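Local coordinates for autotransporter adhesin/invasin TibA (Escherichia coli, PDB 4Q1Q), which mediates adhesion to and invasion of human intestinal epithelial cells, drives bacterial aggregation through TibA-TibA contacts and enhances biofilm formation, at residues I115-A129 against V134-V148. Numbering follows the deposited sequence.
With 289 (D-glycero-alpha-D-manno-heptopyranose), chain N; 289 (D-glycero-alpha-D-manno-heptopyranose), chain L; 289 (D-glycero-alpha-D-manno-heptopyranose), chain M; 289 (D-glycero-alpha-D-manno-heptopyranose), chain B.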
loop_
_atom_site.group_PDB
_atom_site.type_symbol
_atom_site.label_atom_id
_atom_site.label_comp_id
_atom_site.label_asym_id
_atom_site.label_seq_id
_atom_site.Cartn_x
_atom_site.Cartn_y
_atom_site.Cartn_z
ATOM N N ILE A 115 4.378 1.380 8.515
ATOM C CA ILE A 115 4.954 0.030 8.382
ATOM C C ILE A 115 6.474 0.111 8.408
ATOM O O ILE A 115 7.077 0.728 7.537
ATOM C CB ILE A 115 4.495 -0.708 7.106
ATOM C CG1 ILE A 115 3.000 -0.479 6.889
ATOM C CG2 ILE A 115 4.803 -2.202 7.203
ATOM C CD1 ILE A 115 2.534 -0.846 5.500
ATOM N N ASN A 116 7.083 -0.497 9.419
ATOM C CA ASN A 116 8.541 -0.443 9.568
ATOM C C ASN A 116 9.255 -1.676 9.025
ATOM O O ASN A 116 8.623 -2.630 8.580
ATOM C CB ASN A 116 8.924 -0.223 11.036
ATOM C CG ASN A 116 8.553 1.164 11.516
ATOM O OD1 ASN A 116 8.805 2.155 10.826
ATOM N ND2 ASN A 116 7.908 1.238 12.673
ATOM N N SER A 117 10.579 -1.645 9.086
ATOM C CA SER A 117 11.423 -2.684 8.504
ATOM C C SER A 117 10.892 -4.076 8.837
ATOM O O SER A 117 10.667 -4.440 9.989
ATOM C CB SER A 117 12.885 -2.488 8.922
ATOM O OG SER A 117 13.762 -3.000 7.932
ATOM N N GLY A 118 10.600 -4.828 7.782
ATOM C CA GLY A 118 10.145 -6.208 7.893
ATOM C C GLY A 118 8.694 -6.334 8.301
ATOM O O GLY A 118 8.205 -7.433 8.546
ATOM N N GLY A 119 7.981 -5.212 8.349
ATOM C CA GLY A 119 6.579 -5.233 8.747
ATOM C C GLY A 119 5.694 -5.380 7.524
ATOM O O GLY A 119 6.083 -4.997 6.429
ATOM N N ASP A 120 4.502 -5.927 7.716
ATOM C CA ASP A 120 3.582 -6.167 6.612
ATOM C C ASP A 120 2.169 -5.689 6.924
ATOM O O ASP A 120 1.665 -5.863 8.037
ATOM C CB ASP A 120 3.524 -7.664 6.299
ATOM C CG ASP A 120 4.748 -8.168 5.551
ATOM O OD1 ASP A 120 5.392 -7.377 4.828
ATOM O OD2 ASP A 120 5.067 -9.368 5.681
ATOM N N GLN A 121 1.551 -5.055 5.933
ATOM C CA GLN A 121 0.148 -4.703 6.000
ATOM C C GLN A 121 -0.515 -5.404 4.826
ATOM O O GLN A 121 -0.134 -5.157 3.687
ATOM C CB GLN A 121 -0.049 -3.195 5.850
ATOM C CG GLN A 121 -1.512 -2.793 5.847
ATOM C CD GLN A 121 -1.666 -1.320 5.542
ATOM O OE1 GLN A 121 -1.156 -0.818 4.536
ATOM N NE2 GLN A 121 -2.386 -0.621 6.416
ATOM N N TYR A 122 -1.525 -6.214 5.113
ATOM C CA TYR A 122 -2.364 -6.841 4.104
ATOM C C TYR A 122 -3.737 -6.172 4.041
ATOM O O TYR A 122 -4.440 -6.049 5.046
ATOM C CB TYR A 122 -2.553 -8.310 4.470
ATOM C CG TYR A 122 -1.412 -9.234 4.116
ATOM C CD1 TYR A 122 -0.327 -9.381 4.972
ATOM C CD2 TYR A 122 -1.438 -9.995 2.953
ATOM C CE1 TYR A 122 0.701 -10.258 4.684
ATOM C CE2 TYR A 122 -0.393 -10.847 2.644
ATOM C CZ TYR A 122 0.674 -10.980 3.508
ATOM O OH TYR A 122 1.704 -11.854 3.248
ATOM N N VAL A 123 -4.139 -5.717 2.861
ATOM C CA VAL A 123 -5.433 -5.090 2.734
ATOM C C VAL A 123 -6.192 -5.926 1.714
ATOM O O VAL A 123 -5.926 -5.856 0.511
ATOM C CB VAL A 123 -5.318 -3.646 2.233
ATOM C CG1 VAL A 123 -6.700 -3.032 2.139
ATOM C CG2 VAL A 123 -4.394 -2.805 3.099
ATOM N N ILE A 124 -7.132 -6.722 2.196
ATOM C CA ILE A 124 -7.756 -7.732 1.354
ATOM C C ILE A 124 -9.279 -7.714 1.392
ATOM O O ILE A 124 -9.899 -7.004 2.180
ATOM C CB ILE A 124 -7.248 -9.134 1.737
ATOM C CG1 ILE A 124 -7.637 -9.473 3.178
ATOM C CG2 ILE A 124 -5.746 -9.196 1.503
ATOM C CD1 ILE A 124 -6.798 -10.548 3.833
ATOM N N SER A 125 -9.889 -8.460 0.481
ATOM C CA SER A 125 -11.316 -8.792 0.556
ATOM C C SER A 125 -12.208 -7.562 0.725
ATOM O O SER A 125 -13.308 -7.648 1.254
ATOM C CB SER A 125 -11.591 -9.798 1.688
ATOM O OG SER A 125 -10.862 -11.028 1.639
ATOM N N GLY A 126 -11.769 -6.395 0.271
ATOM C CA GLY A 126 -12.590 -5.203 0.416
ATOM C C GLY A 126 -12.265 -4.370 1.634
ATOM O O GLY A 126 -13.021 -3.483 2.001
ATOM N N GLY A 127 -11.133 -4.612 2.280
ATOM C CA GLY A 127 -10.695 -3.649 3.286
ATOM C C GLY A 127 -10.100 -2.403 2.645
ATOM O O GLY A 127 -9.789 -2.382 1.465
ATOM N N SER A 128 -9.921 -1.346 3.428
ATOM C CA SER A 128 -9.383 -0.099 2.927
ATOM C C SER A 128 -8.272 0.361 3.850
ATOM O O SER A 128 -8.354 0.258 5.078
ATOM C CB SER A 128 -10.451 1.000 2.835
ATOM O OG SER A 128 -11.733 0.407 2.722
ATOM N N ALA A 129 -7.249 0.951 3.255
ATOM C CA ALA A 129 -6.249 1.642 4.060
ATOM C C ALA A 129 -5.931 2.975 3.415
ATOM O O ALA A 129 -5.786 3.074 2.198
ATOM C CB ALA A 129 -4.987 0.820 4.221
ATOM N N VAL A 134 4.906 3.289 3.851
ATOM C CA VAL A 134 5.675 2.061 3.624
ATOM C C VAL A 134 7.156 2.410 3.551
ATOM O O VAL A 134 7.659 2.806 2.497
ATOM C CB VAL A 134 5.317 1.326 2.313
ATOM C CG1 VAL A 134 5.981 -0.054 2.259
ATOM C CG2 VAL A 134 3.810 1.207 2.140
ATOM N N THR A 135 7.844 2.222 4.672
ATOM C CA THR A 135 9.255 2.588 4.814
ATOM C C THR A 135 10.164 1.444 4.376
ATOM O O THR A 135 9.695 0.411 3.890
ATOM C CB THR A 135 9.619 2.988 6.269
ATOM O OG1 THR A 135 9.498 1.862 7.154
ATOM C CG2 THR A 135 8.718 4.104 6.786
ATOM N N SER A 136 11.462 1.648 4.578
ATOM C CA SER A 136 12.531 0.752 4.145
ATOM C C SER A 136 12.351 -0.643 4.713
ATOM O O SER A 136 12.252 -0.797 5.924
ATOM C CB SER A 136 13.898 1.303 4.565
ATOM O OG SER A 136 14.948 0.785 3.764
ATOM N N GLY A 137 12.299 -1.644 3.838
ATOM C CA GLY A 137 12.049 -3.020 4.254
ATOM C C GLY A 137 10.605 -3.338 4.586
ATOM O O GLY A 137 10.286 -4.488 4.892
ATOM N N ALA A 138 9.718 -2.347 4.535
ATOM C CA ALA A 138 8.300 -2.616 4.808
ATOM C C ALA A 138 7.565 -3.086 3.556
ATOM O O ALA A 138 8.009 -2.798 2.456
ATOM C CB ALA A 138 7.612 -1.367 5.337
ATOM N N ARG A 139 6.431 -3.762 3.711
ATOM C CA ARG A 139 5.659 -4.178 2.551
ATOM C C ARG A 139 4.173 -3.948 2.758
ATOM O O ARG A 139 3.652 -4.222 3.825
ATOM C CB ARG A 139 5.906 -5.668 2.246
ATOM C CG ARG A 139 7.371 -5.973 1.981
ATOM C CD ARG A 139 7.655 -7.421 1.603
ATOM N NE ARG A 139 7.147 -8.387 2.572
ATOM C CZ ARG A 139 7.215 -9.703 2.397
ATOM N NH1 ARG A 139 7.808 -10.206 1.330
ATOM N NH2 ARG A 139 6.726 -10.545 3.283
ATOM N N GLN A 140 3.490 -3.515 1.708
ATOM C CA GLN A 140 2.037 -3.447 1.706
ATOM C C GLN A 140 1.470 -4.317 0.589
ATOM O O GLN A 140 1.877 -4.189 -0.561
ATOM C CB GLN A 140 1.623 -1.984 1.514
ATOM C CG GLN A 140 0.118 -1.787 1.579
ATOM C CD GLN A 140 -0.349 -0.449 1.056
ATOM O OE1 GLN A 140 -0.085 -0.062 -0.085
ATOM N NE2 GLN A 140 -1.107 0.257 1.888
ATOM N N PHE A 141 0.525 -5.191 0.920
ATOM C CA PHE A 141 -0.098 -6.099 -0.034
ATOM C C PHE A 141 -1.574 -5.767 -0.172
ATOM O O PHE A 141 -2.255 -5.685 0.847
ATOM C CB PHE A 141 -0.013 -7.550 0.437
ATOM C CG PHE A 141 1.391 -8.071 0.534
ATOM C CD1 PHE A 141 2.029 -8.586 -0.587
ATOM C CD2 PHE A 141 2.075 -8.024 1.743
ATOM C CE1 PHE A 141 3.332 -9.052 -0.516
ATOM C CE2 PHE A 141 3.367 -8.522 1.820
ATOM C CZ PHE A 141 3.997 -9.027 0.698
ATOM N N VAL A 142 -2.047 -5.568 -1.405
ATOM C CA VAL A 142 -3.445 -5.245 -1.640
ATOM C C VAL A 142 -4.053 -6.220 -2.632
ATOM O O VAL A 142 -3.548 -6.405 -3.746
ATOM C CB VAL A 142 -3.648 -3.840 -2.202
ATOM C CG1 VAL A 142 -5.098 -3.430 -1.969
ATOM C CG2 VAL A 142 -2.661 -2.903 -1.544
ATOM N N SER A 143 -5.160 -6.820 -2.221
ATOM C CA SER A 143 -5.698 -7.880 -3.047
ATOM C C SER A 143 -7.194 -8.069 -2.944
ATOM O O SER A 143 -7.810 -7.759 -1.923
ATOM C CB SER A 143 -5.062 -9.191 -2.606
ATOM O OG SER A 143 -5.297 -10.172 -3.605
ATOM N N SER A 144 -7.727 -8.605 -4.033
ATOM C CA SER A 144 -9.092 -9.094 -4.117
ATOM C C SER A 144 -10.089 -8.172 -3.435
ATOM O O SER A 144 -10.708 -8.529 -2.426
ATOM C CB SER A 144 -9.171 -10.528 -3.583
ATOM O OG SER A 144 -9.013 -11.440 -4.660
ATOM N N GLY A 145 -10.226 -6.987 -4.019
ATOM C CA GLY A 145 -11.201 -6.032 -3.524
ATOM C C GLY A 145 -10.645 -5.067 -2.504
ATOM O O GLY A 145 -11.301 -4.079 -2.173
ATOM N N GLY A 146 -9.433 -5.313 -2.027
ATOM C CA GLY A 146 -8.796 -4.340 -1.145
ATOM C C GLY A 146 -8.379 -3.061 -1.836
ATOM O O GLY A 146 -7.945 -3.075 -2.983
ATOM N N ILE A 147 -8.543 -1.939 -1.142
ATOM C CA ILE A 147 -8.291 -0.639 -1.743
ATOM C C ILE A 147 -7.425 0.195 -0.822
ATOM O O ILE A 147 -7.687 0.300 0.384
ATOM C CB ILE A 147 -9.587 0.143 -2.022
ATOM C CG1 ILE A 147 -10.515 -0.716 -2.893
ATOM C CG2 ILE A 147 -9.258 1.470 -2.693
ATOM C CD1 ILE A 147 -11.813 -0.058 -3.322
ATOM N N VAL A 148 -6.390 0.793 -1.402
ATOM C CA VAL A 148 -5.483 1.634 -0.624
ATOM C C VAL A 148 -5.394 3.007 -1.269
ATOM O O VAL A 148 -5.393 3.126 -2.495
ATOM C CB VAL A 148 -4.065 1.042 -0.459
ATOM C CG1 VAL A 148 -4.128 -0.288 0.264
ATOM C CG2 VAL A 148 -3.367 0.862 -1.802
HETATM O O7 289 N . -5.990 -12.971 0.341
HETATM C C7 289 N . -4.604 -12.831 0.670
HETATM C C6 289 N . -3.814 -12.344 -0.540
HETATM O O6 289 N . -2.834 -13.320 -0.910
HETATM C C5 289 N . -4.680 -12.010 -1.762
HETATM O O5 289 N . -3.765 -11.785 -2.838
HETATM C C1 289 N . -4.439 -11.111 -3.905
HETATM C C2 289 N . -5.195 -12.167 -4.692
HETATM O O2 289 N . -4.190 -13.039 -5.214
HETATM C C3 289 N . -6.227 -12.766 -3.725
HETATM O O3 289 N . -6.735 -13.990 -4.280
HETATM C C4 289 N . -5.758 -12.969 -2.275
HETATM O O4 289 N . -6.924 -12.783 -1.461
HETATM O O7 289 L . -14.623 1.756 6.777
HETATM C C7 289 L . -14.428 1.262 5.448
HETATM C C6 289 L . -13.653 2.292 4.632
HETATM O O6 289 L . -14.534 3.350 4.241
HETATM C C5 289 L . -12.494 2.866 5.437
HETATM O O5 289 L . -11.434 1.912 5.492
HETATM C C1 289 L . -10.383 2.338 6.356
HETATM C C2 289 L . -9.738 3.596 5.790
HETATM O O2 289 L . -9.102 3.287 4.545
HETATM C C3 289 L . -10.775 4.692 5.572
HETATM O O3 289 L . -10.184 5.768 4.835
HETATM C C4 289 L . -11.983 4.157 4.812
HETATM O O4 289 L . -13.025 5.139 4.822
HETATM O O7 289 M . -14.025 -14.827 0.280
HETATM C C7 289 M . -12.917 -15.695 0.536
HETATM C C6 289 M . -11.788 -14.916 1.201
HETATM O O6 289 M . -10.660 -15.785 1.337
HETATM C C5 289 M . -11.403 -13.650 0.434
HETATM O O5 289 M . -11.745 -12.567 1.305
HETATM C C1 289 M . -10.806 -12.163 2.309
HETATM C C2 289 M . -9.457 -12.881 2.360
HETATM O O2 289 M . -9.527 -14.125 3.072
HETATM C C3 289 M . -8.884 -13.211 0.989
HETATM O O3 289 M . -7.901 -14.251 1.086
HETATM C C4 289 M . -9.944 -13.622 -0.035
HETATM O O4 289 M . -9.764 -12.696 -1.114
HETATM O O7 289 B . 14.831 -4.319 13.344
HETATM C C7 289 B . 14.339 -4.234 12.002
HETATM C C6 289 B . 15.014 -5.302 11.152
HETATM O O6 289 B . 14.657 -6.589 11.657
HETATM C C5 289 B . 14.565 -5.230 9.698
HETATM O O5 289 B . 15.214 -4.132 9.054
HETATM C C1 289 B . 14.661 -3.934 7.751
HETATM C C2 289 B . 15.222 -5.091 6.928
HETATM O O2 289 B . 16.647 -5.156 7.049
HETATM C C3 289 B . 14.564 -6.361 7.453
HETATM O O3 289 B . 15.024 -7.520 6.751
HETATM C C4 289 B . 14.850 -6.524 8.942
HETATM O O4 289 B . 14.022 -7.591 9.415
#
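Y122 and F141, neighbours on successive coils of the TibA beta-helix, illustrate how a solenoid stacks like upon like. Their rings form an offset stack, planes 19° apart, with F141 CD2 3.7 Å from Y122 CZ, over one face near the rim of the tyrosine; Y160 extends the aromatic ladder on the next coil.

Charge is paired on the same face. R139 grips the D120 carboxylate side-on, NE 3.0 Å from OD1 and NH2 3.1 Å from OD2, both oxygens met on their syn sides. A bend at chi3 (-55°) folds the guanidinium back so that the F141 ring points its edge at one face, F141 CZ above that group's centre.

Inside, a glutamine ladder lies beside apolar contacts. Q140 NE2 donates to Q121 OE1 (2.9 Å) between nearly coplanar amides, and Q102 and Q159 continue this buried chain. V123 CG2 reaches obliquely to V148 CG1 at 3.8 Å, while I115 CG2 is tight against A138 CB.

Main-chain bonds such as F141 N to Q121 O (2.8 Å) set the parallel register of strands 120-124 and 139-143. Where the T135-A138 turn begins, T135 OG1 donates to a lone pair of I115 O (2.7 Å) on the preceding coil.

Heptoses are linked at or next to turns, among others to S117, S136, S125 and S143, the last two with doubtful modelled geometry. Buried amides thus pass hydrogen bonds from coil to coil, while sugars clothe the outside of this adhesin passenger fragment.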